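Local coordinates for vitamin B12-binding protein (Vibrio cholerae O395, PDB 5YSC), which binds vitamin B12 in the periplasm and probably delivers it to BtuC, the membrane-spanning part of the BtuCDF ABC transporter, at residues 153-158 against 207-212; 240-245 against 262-267; 21-26 against 41-46; 35-40 against 116-121. All coordinates share one frame; numbering follows the deposited sequence.

Contact 1: 153-158 against 207-212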
loop_
_atom_site.group_PDB
_atom_site.type_symbol
_atom_site.label_atom_id
_atom_site.label_comp_id
_atom_site.label_asym_id
_atom_site.label_seq_id
_atom_site.Cartn_x
_atom_site.Cartn_y
_atom_site.Cartn_z
ATOM N N GLN A 153 16.346 -1.384 16.312
ATOM C CA GLN A 153 15.688 -1.329 17.601
ATOM C C GLN A 153 14.370 -0.603 17.462
ATOM O O GLN A 153 14.176 0.163 16.517
ATOM C CB GLN A 153 16.549 -0.594 18.635
ATOM C CG GLN A 153 17.891 -1.249 18.935
ATOM C CD GLN A 153 17.866 -2.023 20.236
ATOM O OE1 GLN A 153 17.573 -1.468 21.300
ATOM N NE2 GLN A 153 18.158 -3.315 20.160
ATOM N N PRO A 154 13.457 -0.786 18.413
ATOM C CA PRO A 154 12.143 -0.139 18.320
ATOM C C PRO A 154 12.247 1.371 18.282
ATOM O O PRO A 154 12.874 1.998 19.139
ATOM C CB PRO A 154 11.428 -0.605 19.590
ATOM C CG PRO A 154 12.105 -1.876 19.941
ATOM C CD PRO A 154 13.531 -1.682 19.583
ATOM N N ILE A 155 11.608 1.950 17.276
ATOM C CA ILE A 155 11.542 3.390 17.135
ATOM C C ILE A 155 10.093 3.816 17.006
ATOM O O ILE A 155 9.343 3.229 16.245
ATOM C CB ILE A 155 12.293 3.867 15.885
ATOM C CG1 ILE A 155 13.750 3.415 15.923
ATOM C CG2 ILE A 155 12.199 5.369 15.765
ATOM C CD1 ILE A 155 14.621 4.289 16.763
ATOM N N ARG A 156 9.712 4.844 17.756
ATOM C CA ARG A 156 8.355 5.381 17.714
ATOM C C ARG A 156 8.230 6.385 16.571
ATOM O O ARG A 156 8.867 7.434 16.594
ATOM C CB ARG A 156 7.999 6.032 19.054
ATOM C CG ARG A 156 8.144 5.063 20.218
ATOM C CD ARG A 156 8.022 5.758 21.585
ATOM N NE ARG A 156 6.733 6.428 21.689
ATOM C CZ ARG A 156 6.541 7.739 21.731
ATOM N NH1 ARG A 156 7.569 8.582 21.743
ATOM N NH2 ARG A 156 5.293 8.206 21.802
ATOM N N TYR A 157 7.367 6.088 15.605
ATOM C CA TYR A 157 7.203 6.941 14.439
ATOM C C TYR A 157 5.767 7.460 14.319
ATOM O O TYR A 157 4.799 6.881 14.823
ATOM C CB TYR A 157 7.609 6.195 13.139
ATOM C CG TYR A 157 6.610 5.161 12.720
ATOM C CD1 TYR A 157 6.687 3.859 13.202
ATOM C CD2 TYR A 157 5.548 5.500 11.873
ATOM C CE1 TYR A 157 5.743 2.908 12.845
ATOM C CE2 TYR A 157 4.597 4.572 11.529
ATOM C CZ TYR A 157 4.718 3.264 12.015
ATOM O OH TYR A 157 3.787 2.304 11.713
ATOM N N PHE A 158 5.665 8.586 13.630
ATOM C CA PHE A 158 4.429 9.134 13.116
ATOM C C PHE A 158 4.499 9.100 11.596
ATOM O O PHE A 158 5.476 9.594 11.030
ATOM C CB PHE A 158 4.290 10.558 13.631
ATOM C CG PHE A 158 3.157 11.316 13.032
ATOM C CD1 PHE A 158 1.881 10.769 12.992
ATOM C CD2 PHE A 158 3.354 12.587 12.514
ATOM C CE1 PHE A 158 0.826 11.484 12.456
ATOM C CE2 PHE A 158 2.315 13.283 11.951
ATOM C CZ PHE A 158 1.044 12.724 11.916
ATOM N N GLN A 207 5.165 13.024 20.863
ATOM C CA GLN A 207 6.628 13.042 20.856
ATOM C C GLN A 207 7.240 11.947 19.983
ATOM O O GLN A 207 8.152 11.242 20.424
ATOM C CB GLN A 207 7.157 12.903 22.295
ATOM C CG GLN A 207 8.502 13.571 22.530
ATOM C CD GLN A 207 8.437 15.054 22.262
ATOM O OE1 GLN A 207 7.347 15.634 22.198
ATOM N NE2 GLN A 207 9.597 15.674 22.064
ATOM N N PRO A 208 6.820 11.812 18.726
ATOM C CA PRO A 208 7.416 10.784 17.867
ATOM C C PRO A 208 8.912 10.996 17.704
ATOM O O PRO A 208 9.379 12.121 17.570
ATOM C CB PRO A 208 6.682 10.964 16.535
ATOM C CG PRO A 208 6.229 12.390 16.551
ATOM C CD PRO A 208 5.906 12.695 17.993
ATOM N N GLN A 209 9.657 9.904 17.672
ATOM C CA GLN A 209 11.093 9.985 17.397
ATOM C C GLN A 209 11.369 10.337 15.937
ATOM O O GLN A 209 12.339 11.047 15.642
ATOM C CB GLN A 209 11.753 8.659 17.752
ATOM C CG GLN A 209 11.888 8.447 19.252
ATOM C CD GLN A 209 12.360 7.063 19.568
ATOM O OE1 GLN A 209 11.591 6.101 19.530
ATOM N NE2 GLN A 209 13.643 6.940 19.859
ATOM N N VAL A 210 10.504 9.874 15.033
ATOM C CA VAL A 210 10.622 10.081 13.594
ATOM C C VAL A 210 9.253 10.495 13.070
ATOM O O VAL A 210 8.233 9.947 13.504
ATOM C CB VAL A 210 11.078 8.798 12.878
ATOM C CG1 VAL A 210 11.111 9.058 11.396
ATOM C CG2 VAL A 210 12.434 8.330 13.367
ATOM N N ILE A 211 9.226 11.465 12.153
ATOM C CA ILE A 211 8.029 11.807 11.385
ATOM C C ILE A 211 8.261 11.457 9.918
ATOM O O ILE A 211 9.231 11.919 9.311
ATOM C CB ILE A 211 7.669 13.288 11.542
ATOM C CG1 ILE A 211 7.253 13.544 13.003
ATOM C CG2 ILE A 211 6.534 13.644 10.607
ATOM C CD1 ILE A 211 7.087 15.011 13.375
ATOM N N PHE A 212 7.359 10.665 9.354
ATOM C CA PHE A 212 7.340 10.365 7.933
ATOM C C PHE A 212 6.207 11.117 7.251
ATOM O O PHE A 212 5.089 11.189 7.782
ATOM C CB PHE A 212 7.179 8.868 7.699
ATOM C CG PHE A 212 8.403 8.059 8.075
ATOM C CD1 PHE A 212 9.633 8.313 7.499
ATOM C CD2 PHE A 212 8.318 7.088 9.051
ATOM C CE1 PHE A 212 10.708 7.577 7.842
ATOM C CE2 PHE A 212 9.409 6.348 9.431
ATOM C CZ PHE A 212 10.620 6.593 8.817
HETATM O O HOH W 1 11.594 3.516 20.613
#
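F158 and I211 meet on one side of a pair of neighbouring strands, where the phenyl CD2 lies 3.9 Å from I211 CG2. The ring reaches this position because F158 CG stands opposite the backbone N (chi1 172°). F158 CB rests 3.8 Å from P208 CB, and V203 of helix 200-206 touches both residues. Y157 and V210 occupy the other side. Here Y157 CB approaches F212 CE2 at 4.1 Å, while the phenol ring leads away to stack on F179. The methyls I155 CG2 and V210 CG2 are 3.8 Å apart. Strands 155-159 and 210-213 form the parallel middle pair of the four-stranded sheet in the C-terminal lobe, with strand order 2-1-3-4. F158 is held twice: its N donates to V210 O at 2.9 Å, and its O accepts F212 N at 2.7 Å. Just before strand 210-213, Q209 grips R156 from both ends: its N donates to R156 O, and its OE1 accepts R156 N at 2.9 Å along a nearly straight N-H (178°), with the donor 31° out of the amide carbonyl plane. A water joins the same OE1 to P154 O. At the outer edge, the R156 guanidinium reaches the end of helix 200-206, where NH2 bonds K206 O and NH1 makes a weak bond to Q207 O at 3.0 Å.

Contact 2: 240-245 against 262-267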
loop_
_atom_site.group_PDB
_atom_site.type_symbol
_atom_site.label_atom_id
_atom_site.label_comp_id
_atom_site.label_asym_id
_atom_site.label_seq_id
_atom_site.Cartn_x
_atom_site.Cartn_y
_atom_site.Cartn_z
ATOM N N TRP A 240 11.175 12.857 7.343
ATOM C CA TRP A 240 11.546 12.354 6.030
ATOM C C TRP A 240 10.315 12.024 5.200
ATOM O O TRP A 240 9.293 11.552 5.708
ATOM C CB TRP A 240 12.400 11.096 6.148
ATOM C CG TRP A 240 13.726 11.292 6.791
ATOM C CD1 TRP A 240 14.727 12.091 6.336
ATOM C CD2 TRP A 240 14.245 10.621 7.963
ATOM N NE1 TRP A 240 15.834 11.982 7.163
ATOM C CE2 TRP A 240 15.562 11.085 8.159
ATOM C CE3 TRP A 240 13.729 9.665 8.853
ATOM C CZ2 TRP A 240 16.366 10.632 9.216
ATOM C CZ3 TRP A 240 14.522 9.214 9.890
ATOM C CH2 TRP A 240 15.834 9.698 10.062
ATOM N N ALA A 241 10.431 12.266 3.903
ATOM C CA ALA A 241 9.429 11.784 2.963
ATOM C C ALA A 241 9.602 10.304 2.688
ATOM O O ALA A 241 10.726 9.820 2.597
ATOM C CB ALA A 241 9.530 12.516 1.645
ATOM N N LEU A 242 8.479 9.609 2.472
ATOM C CA LEU A 242 8.465 8.243 1.978
ATOM C C LEU A 242 7.765 8.230 0.632
ATOM O O LEU A 242 6.875 9.047 0.384
ATOM C CB LEU A 242 7.741 7.307 2.944
ATOM C CG LEU A 242 8.449 7.188 4.299
ATOM C CD1 LEU A 242 7.602 6.356 5.270
ATOM C CD2 LEU A 242 9.857 6.607 4.180
ATOM N N ASN A 243 8.180 7.304 -0.236
ATOM C CA ASN A 243 7.509 7.110 -1.516
ATOM C C ASN A 243 6.161 6.411 -1.299
ATOM O O ASN A 243 6.085 5.237 -0.906
ATOM C CB ASN A 243 8.418 6.328 -2.453
ATOM C CG ASN A 243 7.811 6.106 -3.810
ATOM O OD1 ASN A 243 6.657 5.761 -3.943
ATOM N ND2 ASN A 243 8.623 6.277 -4.834
ATOM N N ALA A 244 5.083 7.165 -1.524
ATOM C CA ALA A 244 3.740 6.690 -1.225
ATOM C C ALA A 244 3.303 5.574 -2.170
ATOM O O ALA A 244 2.538 4.677 -1.762
ATOM C CB ALA A 244 2.761 7.863 -1.284
ATOM N N ASP A 245 3.769 5.594 -3.419
ATOM C CA ASP A 245 3.423 4.521 -4.355
ATOM C C ASP A 245 3.944 3.174 -3.864
ATOM O O ASP A 245 3.255 2.151 -3.949
ATOM C CB ASP A 245 3.986 4.831 -5.743
ATOM C CG ASP A 245 3.301 6.000 -6.453
ATOM O OD1 ASP A 245 2.334 6.598 -5.914
ATOM O OD2 ASP A 245 3.801 6.343 -7.589
ATOM N N CYS A 262 13.144 1.075 6.500
ATOM C CA CYS A 262 14.114 0.410 7.363
ATOM C C CYS A 262 15.441 1.155 7.404
ATOM O O CYS A 262 16.088 1.239 8.461
ATOM C CB CYS A 262 14.334 -1.002 6.874
ATOM S SG CYS A 262 13.178 -2.249 7.419
ATOM N N THR A 263 15.870 1.696 6.271
ATOM C CA THR A 263 17.093 2.499 6.279
ATOM C C THR A 263 16.934 3.735 7.158
ATOM O O THR A 263 17.817 4.060 7.954
ATOM C CB THR A 263 17.480 2.894 4.853
ATOM O OG1 THR A 263 17.845 1.726 4.111
ATOM C CG2 THR A 263 18.662 3.932 4.865
ATOM N N TYR A 264 15.800 4.431 7.044
ATOM C CA TYR A 264 15.544 5.603 7.875
ATOM C C TYR A 264 15.420 5.255 9.358
ATOM O O TYR A 264 15.938 5.984 10.215
ATOM C CB TYR A 264 14.275 6.314 7.404
ATOM C CG TYR A 264 14.482 7.264 6.234
ATOM C CD1 TYR A 264 15.500 8.221 6.268
ATOM C CD2 TYR A 264 13.640 7.250 5.114
ATOM C CE1 TYR A 264 15.703 9.105 5.229
ATOM C CE2 TYR A 264 13.848 8.144 4.061
ATOM C CZ TYR A 264 14.874 9.066 4.131
ATOM O OH TYR A 264 15.110 9.948 3.112
ATOM N N LEU A 265 14.669 4.199 9.703
ATOM C CA LEU A 265 14.613 3.795 11.102
ATOM C C LEU A 265 15.964 3.341 11.616
ATOM O O LEU A 265 16.234 3.487 12.815
ATOM C CB LEU A 265 13.558 2.708 11.281
ATOM C CG LEU A 265 12.199 3.180 11.801
ATOM C CD1 LEU A 265 11.856 4.630 11.515
ATOM C CD2 LEU A 265 11.065 2.243 11.349
ATOM N N LYS A 266 16.832 2.815 10.741
ATOM C CA LYS A 266 18.209 2.531 11.159
ATOM C C LYS A 266 18.962 3.804 11.501
ATOM O O LYS A 266 19.607 3.892 12.553
ATOM C CB LYS A 266 18.945 1.769 10.071
ATOM C CG LYS A 266 20.279 1.256 10.499
ATOM C CD LYS A 266 20.933 0.579 9.355
ATOM C CE LYS A 266 22.190 -0.079 9.768
ATOM N NZ LYS A 266 22.946 -0.566 8.573
ATOM N N ILE A 267 18.907 4.805 10.614
ATOM C CA ILE A 267 19.520 6.104 10.899
ATOM C C ILE A 267 19.049 6.646 12.236
ATOM O O ILE A 267 19.831 7.226 13.004
ATOM C CB ILE A 267 19.244 7.083 9.746
ATOM C CG1 ILE A 267 19.940 6.575 8.481
ATOM C CG2 ILE A 267 19.727 8.464 10.073
ATOM C CD1 ILE A 267 19.575 7.309 7.209
HETATM O O HOH W 2 13.161 10.659 1.659
#
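W240 points from its strand toward helix 254-267 and lays its side chain obliquely over one face of the Y264 ring. The CB comes first, 3.8 Å from the centroid of the Y264 ring and only 12° off the ring normal, a CH-pi contact over the face. From there CG turns back beside the backbone N (chi1 -65°), which carries the indole across the same face of the phenol. The five-membered ring forms an offset stack with Y264, the centroids 3.9 Å apart and the planes inclined by 18°. Its NE1 passes the outer part of the phenol, 3.5 Å from Y264 CE1. On the benzo side, CE3 lies 3.6 Å from Y264 CG, over the root of the ring, and CZ3 has moved beyond the ring to the helix backbone, 3.5 Å from Y264 O. At the far corner, W240 CH2 ends against the next turn of the helix, 4.1 Å from I267 CG2. L242, two residues on, adds to the packing with its CD2 3.9 Å from Y264 CD2 as the two side chains run past each other in opposite directions. The phenol OH is joined through a water to A241 O, which accepts from that water at 2.7 Å. Further along, N243 N-caps helix 244-248, in which D245 OD1 hydrogen-bonds the bound cyanocobalamin, and C262 is disulfide-linked to C182. The stack joins helix 254-267, the last of the chain, to strand 239-241, an outermost strand of the C-terminal lobe's parallel sheet.

Contact 3: 21-26 against 41-46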
loop_
_atom_site.group_PDB
_atom_site.type_symbol
_atom_site.label_atom_id
_atom_site.label_comp_id
_atom_site.label_asym_id
_atom_site.label_seq_id
_atom_site.Cartn_x
_atom_site.Cartn_y
_atom_site.Cartn_z
ATOM N N GLU A 21 -9.554 -14.230 -19.580
ATOM C CA GLU A 21 -9.345 -13.490 -20.760
ATOM C C GLU A 21 -9.714 -12.041 -20.712
ATOM O O GLU A 21 -9.260 -11.350 -21.513
ATOM C CB GLU A 21 -10.168 -14.068 -21.891
ATOM C CG GLU A 21 -9.653 -15.350 -22.486
ATOM C CD GLU A 21 -8.193 -15.340 -22.946
ATOM O OE1 GLU A 21 -7.517 -16.340 -22.714
ATOM O OE2 GLU A 21 -7.789 -14.401 -23.575
ATOM N N ARG A 22 -10.540 -11.629 -19.761
ATOM C CA ARG A 22 -11.029 -10.254 -19.648
ATOM C C ARG A 22 -10.989 -9.896 -18.159
ATOM O O ARG A 22 -11.915 -10.212 -17.412
ATOM C CB ARG A 22 -12.437 -10.111 -20.213
ATOM C CG ARG A 22 -12.554 -10.430 -21.694
ATOM C CD ARG A 22 -13.898 -10.020 -22.211
ATOM N NE ARG A 22 -14.069 -8.581 -22.066
ATOM C CZ ARG A 22 -13.666 -7.689 -22.961
ATOM N NH1 ARG A 22 -13.084 -8.082 -24.082
ATOM N NH2 ARG A 22 -13.847 -6.399 -22.733
ATOM N N ILE A 23 -9.904 -9.270 -17.712
ATOM C CA ILE A 23 -9.677 -9.077 -16.279
ATOM C C ILE A 23 -9.875 -7.605 -15.939
ATOM O O ILE A 23 -9.466 -6.726 -16.693
ATOM C CB ILE A 23 -8.271 -9.573 -15.874
ATOM C CG1 ILE A 23 -8.096 -11.035 -16.272
ATOM C CG2 ILE A 23 -8.066 -9.500 -14.363
ATOM C CD1 ILE A 23 -6.713 -11.610 -15.974
ATOM N N ILE A 24 -10.511 -7.327 -14.802
ATOM C CA ILE A 24 -10.681 -5.953 -14.331
ATOM C C ILE A 24 -10.034 -5.840 -12.966
ATOM O O ILE A 24 -10.223 -6.714 -12.121
ATOM C CB ILE A 24 -12.163 -5.568 -14.272
ATOM C CG1 ILE A 24 -12.703 -5.432 -15.703
ATOM C CG2 ILE A 24 -12.386 -4.260 -13.492
ATOM C CD1 ILE A 24 -14.182 -5.043 -15.762
ATOM N N SER A 25 -9.266 -4.768 -12.759
ATOM C CA SER A 25 -8.644 -4.450 -11.475
ATOM C C SER A 25 -9.326 -3.234 -10.873
ATOM O O SER A 25 -9.496 -2.204 -11.547
ATOM C CB SER A 25 -7.156 -4.151 -11.639
ATOM O OG SER A 25 -6.669 -3.541 -10.472
ATOM N N LEU A 26 -9.662 -3.342 -9.599
ATOM C CA LEU A 26 -10.342 -2.260 -8.897
ATOM C C LEU A 26 -9.423 -1.463 -7.966
ATOM O O LEU A 26 -9.926 -0.722 -7.121
ATOM C CB LEU A 26 -11.529 -2.816 -8.120
ATOM C CG LEU A 26 -12.572 -3.579 -8.948
ATOM C CD1 LEU A 26 -13.682 -4.068 -8.023
ATOM C CD2 LEU A 26 -13.170 -2.733 -10.071
ATOM N N ASP A 41 -1.621 -8.579 -19.731
ATOM C CA ASP A 41 -2.102 -8.554 -21.107
ATOM C C ASP A 41 -3.600 -8.805 -21.206
ATOM O O ASP A 41 -4.220 -8.495 -22.222
ATOM C CB ASP A 41 -1.355 -9.587 -21.947
ATOM C CG ASP A 41 0.112 -9.268 -22.083
ATOM O OD1 ASP A 41 0.511 -8.143 -21.730
ATOM O OD2 ASP A 41 0.867 -10.143 -22.543
ATOM N N LYS A 42 -4.174 -9.371 -20.151
ATOM C CA LYS A 42 -5.607 -9.696 -20.138
ATOM C C LYS A 42 -6.454 -8.658 -19.420
ATOM O O LYS A 42 -7.683 -8.795 -19.384
ATOM C CB LYS A 42 -5.845 -11.066 -19.500
ATOM C CG LYS A 42 -5.099 -12.191 -20.143
ATOM C CD LYS A 42 -5.388 -12.267 -21.593
ATOM C CE LYS A 42 -4.803 -13.535 -22.139
ATOM N NZ LYS A 42 -4.821 -13.449 -23.598
ATOM N N LEU A 43 -5.839 -7.613 -18.855
ATOM C CA LEU A 43 -6.613 -6.535 -18.270
ATOM C C LEU A 43 -7.374 -5.765 -19.324
ATOM O O LEU A 43 -6.827 -5.362 -20.363
ATOM C CB LEU A 43 -5.719 -5.565 -17.500
ATOM C CG LEU A 43 -5.114 -6.138 -16.245
ATOM C CD1 LEU A 43 -3.963 -5.243 -15.747
ATOM C CD2 LEU A 43 -6.157 -6.273 -15.165
ATOM N N VAL A 44 -8.645 -5.517 -19.035
ATOM C CA VAL A 44 -9.484 -4.700 -19.900
ATOM C C VAL A 44 -9.990 -3.451 -19.190
ATOM O O VAL A 44 -10.603 -2.598 -19.842
ATOM C CB VAL A 44 -10.668 -5.508 -20.490
ATOM C CG1 VAL A 44 -10.178 -6.683 -21.311
ATOM C CG2 VAL A 44 -11.596 -6.006 -19.392
ATOM N N ALA A 45 -9.758 -3.317 -17.880
ATOM C CA ALA A 45 -10.011 -2.067 -17.176
ATOM C C ALA A 45 -9.329 -2.123 -15.818
ATOM O O ALA A 45 -9.072 -3.211 -15.275
ATOM C CB ALA A 45 -11.510 -1.781 -16.987
ATOM N N VAL A 46 -9.051 -0.939 -15.283
ATOM C CA VAL A 46 -8.344 -0.778 -14.019
ATOM C C VAL A 46 -8.968 0.403 -13.278
ATOM O O VAL A 46 -10.001 0.942 -13.690
ATOM C CB VAL A 46 -6.828 -0.583 -14.237
ATOM C CG1 VAL A 46 -6.210 -1.825 -14.891
ATOM C CG2 VAL A 46 -6.559 0.696 -15.008
#
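K42 NZ and E21 OE2 form a salt bridge of 3.1 Å, the lysine meeting the syn side of the carboxylate 26° out of its plane. Their two side chains lie alongside each other and point the same way. The bridge stands at the start of a beta-alpha-beta unit, in which strand 23-25, helix 28-36 and strand 43-45 begin the N-terminal lobe. The parallel strands are joined by I23 N to K42 O (2.8 Å), V44 N to I23 O (2.8 Å) and S25 N to A45 O (3.0 Å). I23 pairs with L43 but I24 with A45, so V44 is the extra residue of a beta bulge. Its CG1 lies 3.9 Å above the centre of the plane of the R22 guanidinium, whose NE is hydrogen-bonded to L76 O. V44 CG2 and A45 CB both touch I24 CG1, which V44 crosses at about a right angle. On the I23 and L43 side, I23 CD1 packs on K42 CB at 3.7 Å, and its CG2 on L43 CD2 at 3.8 Å. S25 OG and T31 OG1 share a hydrogen bond, while S25 CB lies 4.1 Å from V46 CG1.

Contact 4: 35-40 against 116-121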
loop_
_atom_site.group_PDB
_atom_site.type_symbol
_atom_site.label_atom_id
_atom_site.label_comp_id
_atom_site.label_asym_id
_atom_site.label_seq_id
_atom_site.Cartn_x
_atom_site.Cartn_y
_atom_site.Cartn_z
ATOM N N TYR A 35 -0.095 -7.473 -13.118
ATOM C CA TYR A 35 1.022 -7.562 -14.065
ATOM C C TYR A 35 2.104 -8.506 -13.567
ATOM O O TYR A 35 2.617 -9.326 -14.348
ATOM C CB TYR A 35 1.619 -6.181 -14.348
ATOM C CG TYR A 35 0.912 -5.433 -15.448
ATOM C CD1 TYR A 35 -0.181 -4.652 -15.164
ATOM C CD2 TYR A 35 1.341 -5.483 -16.778
ATOM C CE1 TYR A 35 -0.848 -3.957 -16.142
ATOM C CE2 TYR A 35 0.673 -4.792 -17.760
ATOM C CZ TYR A 35 -0.424 -4.012 -17.437
ATOM O OH TYR A 35 -1.107 -3.274 -18.430
ATOM N N ALA A 36 2.433 -8.453 -12.263
ATOM C CA ALA A 36 3.460 -9.350 -11.729
ATOM C C ALA A 36 3.045 -10.816 -11.829
ATOM O O ALA A 36 3.913 -11.704 -11.913
ATOM C CB ALA A 36 3.766 -9.002 -10.283
ATOM N N ALA A 37 1.744 -11.071 -11.793
ATOM C CA ALA A 37 1.191 -12.411 -11.832
ATOM C C ALA A 37 1.028 -12.923 -13.235
ATOM O O ALA A 37 0.450 -14.001 -13.399
ATOM C CB ALA A 37 -0.170 -12.454 -11.115
ATOM N N GLY A 38 1.493 -12.189 -14.245
ATOM C CA GLY A 38 1.313 -12.626 -15.619
ATOM C C GLY A 38 -0.102 -12.520 -16.151
ATOM O O GLY A 38 -0.531 -13.369 -16.952
ATOM N N LEU A 39 -0.848 -11.508 -15.702
ATOM C CA LEU A 39 -2.205 -11.224 -16.156
ATOM C C LEU A 39 -2.325 -9.910 -16.905
ATOM O O LEU A 39 -3.426 -9.562 -17.354
ATOM C CB LEU A 39 -3.170 -11.186 -14.956
ATOM C CG LEU A 39 -3.119 -12.379 -13.990
ATOM C CD1 LEU A 39 -4.126 -12.254 -12.851
ATOM C CD2 LEU A 39 -3.415 -13.646 -14.775
ATOM N N GLY A 40 -1.250 -9.123 -17.001
ATOM C CA GLY A 40 -1.393 -7.752 -17.468
ATOM C C GLY A 40 -1.980 -7.647 -18.858
ATOM O O GLY A 40 -2.763 -6.728 -19.143
ATOM N N ASP A 116 1.425 -13.960 -1.509
ATOM C CA ASP A 116 0.249 -14.829 -1.584
ATOM C C ASP A 116 -0.685 -14.370 -2.697
ATOM O O ASP A 116 -1.225 -15.185 -3.451
ATOM C CB ASP A 116 -0.525 -14.838 -0.250
ATOM C CG ASP A 116 0.257 -15.393 0.931
ATOM O OD1 ASP A 116 1.257 -16.135 0.771
ATOM O OD2 ASP A 116 -0.184 -15.071 2.051
ATOM N N ASN A 117 -0.947 -13.061 -2.758
ATOM C CA ASN A 117 -1.755 -12.496 -3.841
ATOM C C ASN A 117 -1.213 -12.864 -5.227
ATOM O O ASN A 117 -1.970 -13.251 -6.117
ATOM C CB ASN A 117 -1.807 -10.965 -3.721
ATOM C CG ASN A 117 -2.969 -10.458 -2.916
ATOM O OD1 ASN A 117 -4.071 -10.243 -3.457
ATOM N ND2 ASN A 117 -2.707 -10.111 -1.683
ATOM N N ILE A 118 0.090 -12.668 -5.450
ATOM C CA ILE A 118 0.676 -12.928 -6.749
ATOM C C ILE A 118 0.542 -14.402 -7.096
ATOM O O ILE A 118 0.182 -14.741 -8.230
ATOM C CB ILE A 118 2.149 -12.476 -6.784
ATOM C CG1 ILE A 118 2.238 -10.972 -6.519
ATOM C CG2 ILE A 118 2.785 -12.831 -8.147
ATOM C CD1 ILE A 118 3.680 -10.423 -6.317
ATOM N N GLU A 119 0.797 -15.287 -6.116
ATOM C CA GLU A 119 0.747 -16.722 -6.380
ATOM C C GLU A 119 -0.681 -17.163 -6.672
ATOM O O GLU A 119 -0.926 -17.886 -7.641
ATOM C CB GLU A 119 1.346 -17.486 -5.203
ATOM C CG GLU A 119 1.313 -19.003 -5.365
ATOM C CD GLU A 119 2.021 -19.687 -4.221
ATOM O OE1 GLU A 119 2.040 -19.113 -3.107
ATOM O OE2 GLU A 119 2.568 -20.791 -4.434
ATOM N N ALA A 120 -1.641 -16.661 -5.908
ATOM C CA ALA A 120 -3.046 -16.909 -6.225
ATOM C C ALA A 120 -3.413 -16.412 -7.613
ATOM O O ALA A 120 -4.069 -17.114 -8.391
ATOM C CB ALA A 120 -3.946 -16.245 -5.177
ATOM N N LEU A 121 -3.038 -15.179 -7.950
ATOM C CA LEU A 121 -3.471 -14.660 -9.223
ATOM C C LEU A 121 -2.833 -15.405 -10.383
ATOM O O LEU A 121 -3.396 -15.440 -11.474
ATOM C CB LEU A 121 -3.173 -13.161 -9.303
ATOM C CG LEU A 121 -4.148 -12.273 -8.534
ATOM C CD1 LEU A 121 -3.643 -10.835 -8.514
ATOM C CD2 LEU A 121 -5.538 -12.310 -9.173
#
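A37 points its CB toward helix 112-122, meeting L121 CB at 3.6 Å. It stands just past the C-terminal end of helix 28-36, which closes in a Schellman motif with G38 as the C-prime residue. The positive phi of G38 (72°) turns the chain there, with G38 N bonded to Y35 O at 3.1 Å, and brings L39 round to face helix 112-122. L39 and L121 cross at about a right angle: L39 CD1 lies against the base of L121, 3.8 Å from L121 CB and 3.5 Å from L121 O, so one methyl touches both side chain and backbone. I118, one turn earlier on helix 112-122, meets A37 with its CG2 branch. I118 CG2, set opposite the backbone N by a chi1 of -61°, reaches A37 CA at 4.0 Å, whereas I118 CD1 extends along the end of helix 28-36 to A36 CB at 4.2 Å. The two alanines bring the backbone close, and no hydrogen bond joins the two segments, so this is apolar packing of the C-terminal end of helix 28-36 and its turn on helix 112-122. I33, earlier on helix 28-36, touches both I118 and L121, and Y104 of strand 103-105 also packs on L121. Beyond the turn, G38 O accepts a hydrogen bond from S125 OG. A37 CB also rests on the backbone of the facing helix, 3.7 Å from I118 O.

Overall arrangement
From the N terminus, contact 3 closes the first loop, from strand 23-25 through helix 28-36 to strand 43-45. Contact 4 starts within that loop, at 35-40, and closes only at 116-121, so the two cross; they also touch, I23 CD1 against L39 CB and L43 CD1 against Y35 CE1. Together they tie the edge of the N-terminal sheet to the helices packed beside it. Helix 128-148 then leads to the second lobe, where contact 1 closes before contact 2 opens. These share the C-terminal sheet, strands 210-213 and 239-241 being neighbours. The centres of contacts 1 and 3 lie about 39 Å apart, on opposite sides of the chain's centre.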